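Local coordinates for Rod shape-determining protein (MreC) (Helicobacter pylori, PDB 5LP5) that binds the penicillin-binding protein PBP2 and probably helps to organise the cell wall synthesis that gives the bacterium its shape, at residues Asn132-Ile137 with Val208-Val213; Phe148-Lys153 with Asn229-Gly234; Cys155-Met160 with Gly168-Asn173; Glu177-Phe182 with Tyr222-Leu227. All blocks are in the same frame, centred on the assembly; numbering follows the deposited sequence.

Interaction 1: residues Asn132-Ile137 with Val208-Val213; sequences NQAIGI and VFVGEV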
# COMPACT_ATOMS: atom_id res chain seq x y z
N ASN C 132 -36.46 3.32 -5.63
CA ASN C 132 -35.54 2.38 -4.99
C ASN C 132 -34.09 2.56 -5.40
O ASN C 132 -33.37 1.57 -5.58
CB ASN C 132 -36.01 0.97 -5.23
CG ASN C 132 -36.97 0.50 -4.17
OD1 ASN C 132 -36.67 0.64 -2.96
ND2 ASN C 132 -38.12 -0.08 -4.59
N GLN C 133 -33.69 3.82 -5.51
CA GLN C 133 -32.37 4.21 -5.98
C GLN C 133 -31.84 5.44 -5.21
O GLN C 133 -32.61 6.28 -4.78
CB GLN C 133 -32.40 4.48 -7.50
CG GLN C 133 -31.06 4.75 -8.14
CD GLN C 133 -31.11 4.82 -9.67
OE1 GLN C 133 -30.08 5.08 -10.33
NE2 GLN C 133 -32.29 4.53 -10.25
N ALA C 134 -30.52 5.55 -5.03
CA ALA C 134 -29.92 6.75 -4.46
C ALA C 134 -29.80 7.84 -5.52
O ALA C 134 -29.14 7.63 -6.57
CB ALA C 134 -28.57 6.42 -3.86
N ILE C 135 -30.41 8.99 -5.25
CA ILE C 135 -30.32 10.18 -6.14
C ILE C 135 -29.42 11.28 -5.62
O ILE C 135 -28.99 12.13 -6.39
CB ILE C 135 -31.70 10.80 -6.47
CG1 ILE C 135 -32.39 11.35 -5.21
CG2 ILE C 135 -32.58 9.77 -7.15
CD1 ILE C 135 -33.65 12.17 -5.50
N GLY C 136 -29.12 11.30 -4.33
CA GLY C 136 -28.25 12.34 -3.76
C GLY C 136 -28.42 12.49 -2.26
O GLY C 136 -28.84 11.56 -1.59
N ILE C 137 -28.08 13.64 -1.74
CA ILE C 137 -28.18 13.88 -0.31
C ILE C 137 -28.89 15.18 -0.03
O ILE C 137 -29.13 15.97 -0.93
CB ILE C 137 -26.79 13.95 0.37
CG1 ILE C 137 -26.02 15.19 -0.11
CG2 ILE C 137 -26.00 12.68 0.09
CD1 ILE C 137 -24.66 15.36 0.52
N VAL C 208 -29.11 -0.04 -0.88
CA VAL C 208 -29.89 0.76 -1.82
C VAL C 208 -29.13 0.85 -3.12
O VAL C 208 -27.91 1.00 -3.10
CB VAL C 208 -30.15 2.17 -1.28
CG1 VAL C 208 -30.93 2.98 -2.28
CG2 VAL C 208 -30.93 2.09 0.02
N PHE C 209 -29.83 0.75 -4.24
CA PHE C 209 -29.17 0.68 -5.56
C PHE C 209 -28.62 2.05 -5.97
O PHE C 209 -29.25 3.08 -5.79
CB PHE C 209 -30.13 0.18 -6.63
CG PHE C 209 -29.53 0.10 -8.01
CD1 PHE C 209 -28.75 -0.98 -8.38
CD2 PHE C 209 -29.77 1.09 -8.95
CE1 PHE C 209 -28.20 -1.07 -9.67
CE2 PHE C 209 -29.22 1.02 -10.23
CZ PHE C 209 -28.43 -0.07 -10.59
N VAL C 210 -27.42 2.05 -6.53
CA VAL C 210 -26.80 3.26 -7.02
C VAL C 210 -26.59 3.22 -8.52
O VAL C 210 -27.04 4.13 -9.23
CB VAL C 210 -25.45 3.52 -6.32
CG1 VAL C 210 -24.80 4.76 -6.89
CG2 VAL C 210 -25.69 3.72 -4.84
N GLY C 211 -25.90 2.16 -8.98
CA GLY C 211 -25.57 2.02 -10.41
C GLY C 211 -24.72 0.81 -10.71
O GLY C 211 -24.67 -0.12 -9.92
N GLU C 212 -24.07 0.80 -11.86
CA GLU C 212 -23.25 -0.33 -12.30
C GLU C 212 -21.92 0.17 -12.84
O GLU C 212 -21.87 1.23 -13.46
CB GLU C 212 -23.96 -1.13 -13.40
CG GLU C 212 -25.27 -1.76 -12.96
CD GLU C 212 -26.10 -2.37 -14.07
OE1 GLU C 212 -25.51 -2.73 -15.14
OE2 GLU C 212 -27.34 -2.49 -13.81
N VAL C 213 -20.86 -0.60 -12.65
CA VAL C 213 -19.54 -0.18 -13.08
C VAL C 213 -19.46 -0.21 -14.61
O VAL C 213 -19.76 -1.23 -15.21
CB VAL C 213 -18.46 -1.08 -12.49
CG1 VAL C 213 -17.06 -0.65 -12.98
CG2 VAL C 213 -18.52 -1.02 -10.97

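Interaction 2: residues Phe148-Lys153 with Asn229-Gly234; sequences FLNAHK and NAFLSG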
# COMPACT_ATOMS: atom_id res chain seq x y z
N PHE C 148 -28.76 18.10 -2.64
CA PHE C 148 -27.63 18.09 -3.55
C PHE C 148 -27.54 16.73 -4.21
O PHE C 148 -27.17 15.75 -3.58
CB PHE C 148 -26.34 18.43 -2.81
CG PHE C 148 -26.43 19.69 -2.01
CD1 PHE C 148 -26.44 20.92 -2.65
CD2 PHE C 148 -26.56 19.64 -0.65
CE1 PHE C 148 -26.57 22.09 -1.92
CE2 PHE C 148 -26.69 20.81 0.09
CZ PHE C 148 -26.69 22.04 -0.55
N LEU C 149 -27.91 16.70 -5.49
CA LEU C 149 -28.13 15.46 -6.20
C LEU C 149 -26.83 14.84 -6.70
O LEU C 149 -25.76 15.44 -6.61
CB LEU C 149 -29.08 15.70 -7.37
CG LEU C 149 -30.42 16.35 -6.99
CD1 LEU C 149 -31.27 16.59 -8.22
CD2 LEU C 149 -31.19 15.51 -5.98
N ASN C 150 -26.93 13.63 -7.25
CA ASN C 150 -25.77 12.90 -7.77
C ASN C 150 -25.02 13.82 -8.75
O ASN C 150 -25.59 14.44 -9.64
CB ASN C 150 -26.15 11.61 -8.52
CG ASN C 150 -26.42 10.43 -7.61
OD1 ASN C 150 -25.85 10.31 -6.51
ND2 ASN C 150 -27.29 9.52 -8.08
N ALA C 151 -23.72 13.92 -8.54
CA ALA C 151 -22.84 14.72 -9.41
C ALA C 151 -22.74 16.17 -9.03
O ALA C 151 -21.92 16.87 -9.62
CB ALA C 151 -23.21 14.58 -10.89
N HIS C 152 -23.48 16.62 -8.02
CA HIS C 152 -23.19 17.94 -7.40
C HIS C 152 -21.85 17.90 -6.64
O HIS C 152 -21.49 16.89 -6.07
CB HIS C 152 -24.34 18.39 -6.48
CG HIS C 152 -24.22 19.80 -5.98
ND1 HIS C 152 -23.92 20.86 -6.81
CD2 HIS C 152 -24.36 20.33 -4.74
CE1 HIS C 152 -23.90 21.98 -6.10
NE2 HIS C 152 -24.14 21.68 -4.84
N LYS C 153 -21.14 19.01 -6.64
CA LYS C 153 -19.90 19.18 -5.87
C LYS C 153 -19.97 18.67 -4.41
O LYS C 153 -19.00 18.18 -3.86
CB LYS C 153 -19.51 20.68 -5.89
CG LYS C 153 -18.12 21.06 -5.41
CD LYS C 153 -17.92 22.57 -5.48
CE LYS C 153 -16.63 22.98 -4.75
NZ LYS C 153 -16.15 24.34 -5.13
N ASN C 229 -26.15 3.61 -15.59
CA ASN C 229 -27.43 3.30 -14.99
C ASN C 229 -27.61 3.92 -13.60
O ASN C 229 -28.40 3.40 -12.79
CB ASN C 229 -27.62 1.80 -14.85
CG ASN C 229 -27.87 1.13 -16.15
OD1 ASN C 229 -28.84 1.48 -16.83
ND2 ASN C 229 -27.00 0.18 -16.53
N ALA C 230 -26.90 5.01 -13.32
CA ALA C 230 -27.12 5.74 -12.08
C ALA C 230 -28.00 6.92 -12.39
O ALA C 230 -28.08 7.36 -13.54
CB ALA C 230 -25.81 6.22 -11.49
N PHE C 231 -28.68 7.43 -11.36
CA PHE C 231 -29.48 8.63 -11.54
C PHE C 231 -28.60 9.82 -11.83
O PHE C 231 -27.68 10.12 -11.08
CB PHE C 231 -30.31 8.94 -10.28
CG PHE C 231 -30.98 10.28 -10.35
CD1 PHE C 231 -32.11 10.46 -11.13
CD2 PHE C 231 -30.43 11.38 -9.70
CE1 PHE C 231 -32.70 11.70 -11.24
CE2 PHE C 231 -31.00 12.62 -9.82
CZ PHE C 231 -32.16 12.78 -10.56
N LEU C 232 -28.89 10.51 -12.93
CA LEU C 232 -28.33 11.85 -13.19
C LEU C 232 -29.41 12.90 -13.50
O LEU C 232 -29.77 13.68 -12.64
CB LEU C 232 -27.27 11.85 -14.34
CG LEU C 232 -25.92 11.20 -14.04
CD1 LEU C 232 -25.04 11.16 -15.27
CD2 LEU C 232 -25.21 11.96 -12.92
N SER C 233 -29.87 12.93 -14.75
CA SER C 233 -30.57 14.05 -15.34
C SER C 233 -32.02 13.65 -15.50
O SER C 233 -32.71 14.31 -16.24
CB SER C 233 -29.93 14.31 -16.76
OG SER C 233 -29.72 15.68 -17.18
N GLY C 234 -32.50 12.58 -14.84
CA GLY C 234 -33.78 11.97 -15.22
C GLY C 234 -34.98 12.42 -14.40
O GLY C 234 -35.05 12.14 -13.20
O HOH W 1 -28.02 15.06 -10.66

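Interaction 3: residues Cys155-Met160 with Gly168-Asn173; sequences CAYSVM and GFIGTN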
# COMPACT_ATOMS: atom_id res chain seq x y z
N CYS C 155 -22.30 16.47 -3.15
CA CYS C 155 -22.92 15.17 -3.01
C CYS C 155 -21.86 14.11 -2.91
O CYS C 155 -21.11 13.91 -3.86
CB CYS C 155 -23.85 14.88 -4.18
SG CYS C 155 -24.43 13.17 -4.18
N ALA C 156 -21.80 13.45 -1.76
CA ALA C 156 -20.85 12.37 -1.52
C ALA C 156 -21.40 11.40 -0.49
O ALA C 156 -22.05 11.79 0.46
CB ALA C 156 -19.51 12.92 -1.04
N TYR C 157 -21.14 10.11 -0.69
CA TYR C 157 -21.58 9.11 0.26
C TYR C 157 -20.88 7.78 0.04
O TYR C 157 -20.14 7.64 -0.92
CB TYR C 157 -23.08 8.96 0.22
CG TYR C 157 -23.69 8.73 -1.14
CD1 TYR C 157 -23.92 7.45 -1.62
CD2 TYR C 157 -24.12 9.79 -1.93
CE1 TYR C 157 -24.52 7.22 -2.85
CE2 TYR C 157 -24.74 9.58 -3.16
CZ TYR C 157 -24.92 8.30 -3.62
OH TYR C 157 -25.56 8.12 -4.83
N SER C 158 -21.07 6.83 0.96
CA SER C 158 -20.33 5.56 0.95
C SER C 158 -21.08 4.45 0.21
O SER C 158 -22.22 4.17 0.53
CB SER C 158 -20.04 5.08 2.36
OG SER C 158 -19.20 3.94 2.27
N VAL C 159 -20.40 3.80 -0.73
CA VAL C 159 -20.99 2.70 -1.50
C VAL C 159 -20.11 1.44 -1.47
O VAL C 159 -18.94 1.49 -1.07
CB VAL C 159 -21.24 3.11 -2.95
CG1 VAL C 159 -22.24 4.26 -2.99
CG2 VAL C 159 -19.94 3.47 -3.66
N MET C 160 -20.69 0.31 -1.88
CA MET C 160 -19.98 -0.97 -1.98
C MET C 160 -20.27 -1.68 -3.30
O MET C 160 -21.39 -1.67 -3.79
CB MET C 160 -20.32 -1.89 -0.81
CG MET C 160 -21.81 -2.22 -0.68
SD MET C 160 -22.09 -3.05 0.88
CE MET C 160 -23.83 -3.41 0.74
N GLY C 168 -15.92 2.21 -1.58
CA GLY C 168 -15.43 3.45 -2.17
C GLY C 168 -16.31 4.61 -1.73
O GLY C 168 -17.22 4.43 -0.91
N PHE C 169 -16.03 5.80 -2.27
CA PHE C 169 -16.88 6.97 -2.00
C PHE C 169 -17.34 7.64 -3.26
O PHE C 169 -16.59 7.75 -4.23
CB PHE C 169 -16.16 8.00 -1.14
CG PHE C 169 -15.84 7.53 0.25
CD1 PHE C 169 -16.82 7.56 1.24
CD2 PHE C 169 -14.57 7.08 0.58
CE1 PHE C 169 -16.53 7.14 2.52
CE2 PHE C 169 -14.29 6.65 1.85
CZ PHE C 169 -15.28 6.69 2.83
N ILE C 170 -18.59 8.07 -3.25
CA ILE C 170 -19.19 8.64 -4.44
C ILE C 170 -18.65 10.05 -4.61
O ILE C 170 -18.60 10.85 -3.69
CB ILE C 170 -20.74 8.65 -4.35
CG1 ILE C 170 -21.33 7.27 -4.65
CG2 ILE C 170 -21.35 9.71 -5.25
CD1 ILE C 170 -21.35 6.86 -6.11
N GLY C 171 -18.21 10.33 -5.82
CA GLY C 171 -17.93 11.67 -6.24
C GLY C 171 -18.40 11.84 -7.67
O GLY C 171 -19.38 11.23 -8.10
N THR C 172 -17.68 12.66 -8.41
CA THR C 172 -18.03 13.00 -9.77
C THR C 172 -16.78 13.49 -10.45
O THR C 172 -15.72 13.53 -9.84
CB THR C 172 -19.16 14.05 -9.82
OG1 THR C 172 -19.62 14.22 -11.17
CG2 THR C 172 -18.74 15.37 -9.20
N ASN C 173 -16.87 13.84 -11.73
CA ASN C 173 -15.71 14.28 -12.49
C ASN C 173 -16.09 15.45 -13.41
O ASN C 173 -17.19 16.02 -13.29
CB ASN C 173 -15.13 13.11 -13.27
CG ASN C 173 -16.10 12.52 -14.28
OD1 ASN C 173 -17.11 13.15 -14.63
ND2 ASN C 173 -15.82 11.29 -14.74

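Interaction 4: residues Glu177-Phe182 with Tyr222-Leu227; sequences ELVVDF and YKSAVL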
# COMPACT_ATOMS: atom_id res chain seq x y z
N GLU C 177 -20.10 12.75 -14.63
CA GLU C 177 -20.41 11.33 -14.53
C GLU C 177 -20.34 10.98 -13.05
O GLU C 177 -19.55 11.53 -12.31
CB GLU C 177 -19.40 10.47 -15.30
CG GLU C 177 -19.11 10.96 -16.71
CD GLU C 177 -18.29 9.98 -17.52
OE1 GLU C 177 -17.07 9.86 -17.25
OE2 GLU C 177 -18.88 9.35 -18.45
N LEU C 178 -21.19 10.06 -12.62
CA LEU C 178 -21.12 9.57 -11.26
C LEU C 178 -19.96 8.62 -11.11
O LEU C 178 -19.83 7.70 -11.87
CB LEU C 178 -22.45 8.88 -10.87
CG LEU C 178 -22.61 8.68 -9.37
CD1 LEU C 178 -22.63 10.03 -8.69
CD2 LEU C 178 -23.90 7.96 -9.06
N VAL C 179 -19.10 8.85 -10.13
CA VAL C 179 -17.87 8.06 -9.98
C VAL C 179 -17.77 7.48 -8.59
O VAL C 179 -18.16 8.13 -7.62
CB VAL C 179 -16.65 8.96 -10.23
CG1 VAL C 179 -15.36 8.21 -9.91
CG2 VAL C 179 -16.68 9.53 -11.66
N VAL C 180 -17.26 6.26 -8.49
CA VAL C 180 -16.82 5.73 -7.20
C VAL C 180 -15.31 5.90 -7.11
O VAL C 180 -14.56 5.39 -7.93
CB VAL C 180 -17.17 4.25 -7.00
CG1 VAL C 180 -16.69 3.77 -5.65
CG2 VAL C 180 -18.67 4.02 -7.15
N ASP C 181 -14.89 6.60 -6.08
CA ASP C 181 -13.49 6.95 -5.89
C ASP C 181 -12.89 6.17 -4.72
O ASP C 181 -13.62 5.62 -3.90
CB ASP C 181 -13.39 8.46 -5.62
CG ASP C 181 -12.88 9.23 -6.81
OD1 ASP C 181 -11.90 8.74 -7.40
OD2 ASP C 181 -13.46 10.31 -7.13
N PHE C 182 -11.56 6.14 -4.70
CA PHE C 182 -10.78 5.66 -3.56
C PHE C 182 -10.88 4.17 -3.23
O PHE C 182 -10.84 3.76 -2.08
CB PHE C 182 -11.05 6.50 -2.32
CG PHE C 182 -11.02 7.99 -2.57
CD1 PHE C 182 -9.97 8.59 -3.28
CD2 PHE C 182 -12.09 8.77 -2.17
CE1 PHE C 182 -9.99 9.95 -3.52
CE2 PHE C 182 -12.09 10.14 -2.38
CZ PHE C 182 -11.04 10.73 -3.06
N TYR C 222 -4.85 4.02 -5.68
CA TYR C 222 -6.24 3.67 -5.62
C TYR C 222 -6.79 3.63 -7.06
O TYR C 222 -6.12 4.06 -8.00
CB TYR C 222 -6.99 4.70 -4.77
CG TYR C 222 -7.14 6.05 -5.42
CD1 TYR C 222 -8.32 6.41 -6.05
CD2 TYR C 222 -6.10 6.98 -5.41
CE1 TYR C 222 -8.48 7.66 -6.63
CE2 TYR C 222 -6.24 8.24 -5.98
CZ TYR C 222 -7.43 8.56 -6.61
OH TYR C 222 -7.56 9.79 -7.19
N LYS C 223 -8.01 3.12 -7.19
CA LYS C 223 -8.71 3.08 -8.47
C LYS C 223 -10.04 3.76 -8.33
O LYS C 223 -10.55 3.93 -7.24
CB LYS C 223 -9.00 1.64 -8.86
CG LYS C 223 -7.83 0.88 -9.46
CD LYS C 223 -8.22 -0.55 -9.86
CE LYS C 223 -8.74 -1.38 -8.68
NZ LYS C 223 -8.63 -2.83 -8.94
N SER C 224 -10.61 4.12 -9.48
CA SER C 224 -11.94 4.71 -9.54
C SER C 224 -12.81 3.88 -10.47
O SER C 224 -12.31 3.17 -11.33
CB SER C 224 -11.86 6.13 -10.11
OG SER C 224 -11.28 7.06 -9.21
N ALA C 225 -14.11 4.00 -10.29
CA ALA C 225 -15.07 3.33 -11.14
C ALA C 225 -16.10 4.32 -11.59
O ALA C 225 -16.75 4.96 -10.78
CB ALA C 225 -15.75 2.18 -10.39
N VAL C 226 -16.25 4.45 -12.90
CA VAL C 226 -17.28 5.30 -13.45
C VAL C 226 -18.53 4.48 -13.59
O VAL C 226 -18.46 3.35 -14.07
CB VAL C 226 -16.87 5.83 -14.84
CG1 VAL C 226 -17.97 6.74 -15.40
CG2 VAL C 226 -15.55 6.58 -14.74
N LEU C 227 -19.67 5.04 -13.20
CA LEU C 227 -20.92 4.27 -13.18
C LEU C 227 -21.77 4.54 -14.39
O LEU C 227 -21.68 5.59 -14.98
CB LEU C 227 -21.75 4.60 -11.93
CG LEU C 227 -21.01 4.43 -10.62
CD1 LEU C 227 -21.97 4.59 -9.47
CD2 LEU C 227 -20.35 3.07 -10.52
O HOH W 2 -9.46 10.82 -8.73

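Interaction 1: residues Asn132-Ile137 with Val208-Val213
The junction between the two beta barrels of MreC brings Ala-134 and Gln-133, at the start of strand 134-141, against Phe-209 of strand 209-218. The backbones are joined by one hydrogen bond, from Ala-134 N to Phe-209 O at 2.9 Å. Gln-133 CA makes a CA-H...O contact to the same Phe-209 O at 3.3 Å.

Beside this bond, the Gln-133 and Phe-209 side chains run next to each other and point the same way. Both have CG anti to the backbone N (chi1 -174° and 179°). The aliphatic part of Gln-133 thus meets the rim of the ring, with CG 4.0 Å from Phe-209 CD2 and near the ring plane.

Ala-134 turns its methyl group to the second barrel. Its CB lies 4.1 Å from Val-210 CG2, a branch set beside the backbone N of Val-210. Val-208 CG1 packs against the main chain, 3.8 Å from Ala-134 N. The Ala-134 methyl group also touches Tyr-157, and Val-210 rests on Leu-227, so the apolar side of the junction continues into the second barrel. Val-210 and Gly-211 both face Val-195 in a classic beta bulge. The contact lies where the two antiparallel barrels of MreC meet, joined here by a single backbone bond and by Ala-134 packing on Val-210.

Interaction 2: residues Phe148-Lys153 with Asn229-Gly234
Phe-231 reaches the turn after strand 144-149 with both its carbonyl and its ring. Its O accepts a hydrogen bond from Asn-150 ND2 at 3.1 Å. The N-H...O angle is 152°, and the oxygen lies in the plane of the amide. The donor is tilted 19° from the carbonyl plane. Asn-150 CG sits beside its own backbone N, and its amide is turned 48° from the Phe-231 ring. ND2 of Asn-150 lies at the ring edge, near its plane, 4.0 Å from Phe-231 CD2. Leu-149 CD1 also meets this rim, at 4.3 Å from Phe-231 CE2.

The Asn-150 amide is gripped at both ends. ND2 also binds Ala-134 O, and OD1 accepts a hydrogen bond from Tyr-157 OH. A type II beta turn from Leu-149 to His-152 presents this side chain, and a backbone bond from His-152 N to Leu-149 O at 2.9 Å closes it. The turn leads from the first barrel toward the second, while 229-234 opens the return loop from strand 223-228 to strand 241-246.

At Leu-232 the side chain takes over. Its CD2 branch lies 3.9 Å from Ala-151 CB. The Leu-232 carbonyl is reached through water, which donates to Leu-232 O at 3.0 Å and to Asn-150 O at 2.7 Å. Next in sequence, Ser-233 turns to another partner and makes backbone hydrogen bonds with the second MreC subunit.

Interaction 3: residues Cys155-Met160 with Gly168-Asn173
Ile-170 packs against both Tyr-157 and Val-159 through its CG1. CG1 lies over one face of the Tyr-157 ring, 4.0 Å from the ring centroid and 22° off the normal, as a CH-pi contact. The same Ile-170 CG1 meets Val-159 CG1 at 3.6 Å, where the two side chains cross at about a right angle. The Tyr-157 ring runs alongside Ile-170 because its CG stands between the backbone N and the carbonyl carbon (chi1 52°). Ile-170 CG2 lies above the same face, nearer the other edge, 4.0 Å from Tyr-157 CE2.

Backbone bonds fix this packing. Ile-170 N bonds to Tyr-157 O at 2.8 Å. Val-159 and Gly-168 form an antiparallel hydrogen-bonded pair, with Val-159 N to Gly-168 O at 3.2 Å and Gly-168 N to Val-159 O at 3.1 Å. Ser-158 and Phe-169 form the non-hydrogen-bonded pair next to it.

Farther out, Tyr-157 makes an edge-to-face contact with Phe-204, and its OH has Asn-150 as polar partner. Ser-158 OG bonds to Ser-198 OG and to Gln-131 of the PBP2 chain. The Phe-169 ring stacks on Tyr-134 of PBP2. One side of the strand pair thus faces the barrel interior with Val-159 and Ile-170, while Ser-158 and Phe-169 meet PBP2. This is a beta hairpin of the second barrel, strands 158-161 and 166-172, which serves also as a binding surface.

Interaction 4: residues Glu177-Phe182 with Tyr222-Leu227
Val-180 and Ala-225 form the close-packed centre of this strand pair. They are an antiparallel hydrogen-bonded pair, with Val-180 N to Ala-225 O at 2.7 Å and Ala-225 N to Val-180 O at 2.8 Å. A third backbone bond, Leu-227 N to Leu-178 O at 3.0 Å, extends the match. On the inner face Leu-227 spreads its two methyls. CD1 of Leu-227 meets Leu-178 CD2 at 3.9 Å, and its CD2 meets Val-180 CG2 at the same distance. Ile-170 continues this apolar layer.

The opposite face is looser and mixed. It sets Val-179 and Val-226 among Glu-177, Asp-181 and Ser-224. Glu-177 lays its carboxylate end near Val-226, with OE1 3.7 Å from Val-226 CG1. Ser-224 OG donates a hydrogen bond to Asp-181 OD1, modelled so short that its detail is doubtful. A water bonded to Tyr-222 OH makes only a weak bond to that oxygen.

At the far end, Phe-182 CD1 sits over one face of the Tyr-222 ring, 3.8 Å from Tyr-222 CE1. The ring planes stand 50° apart. Both rings also pack on Pro-147 of PBP2. Strands 178-183 and 223-228 are thus neighbours in the antiparallel sheet of the second beta barrel.

Interactions 3 and 4 lie in the second barrel. Their centres are about 8 Å apart, and strands 166-172 and 178-183 are neighbours in its sheet. Interactions 1 and 2, with centres about 9 Å apart, join the first barrel to the second. Interaction 1 brings the start of strand 134-141 against strand 209-218, and interaction 2 sets the turn after strand 144-149 on the loop back to strand 241-246. Along the chain, interactions 1 and 2 open before interaction 3 and close after it. Interaction 4 follows interaction 3, within the span of interaction 2, and its segments alternate with those of interaction 1. Leu-178 touches Ala-230 between interactions 2 and 4. The barrels are thus held together close to the hairpin that meets PBP2.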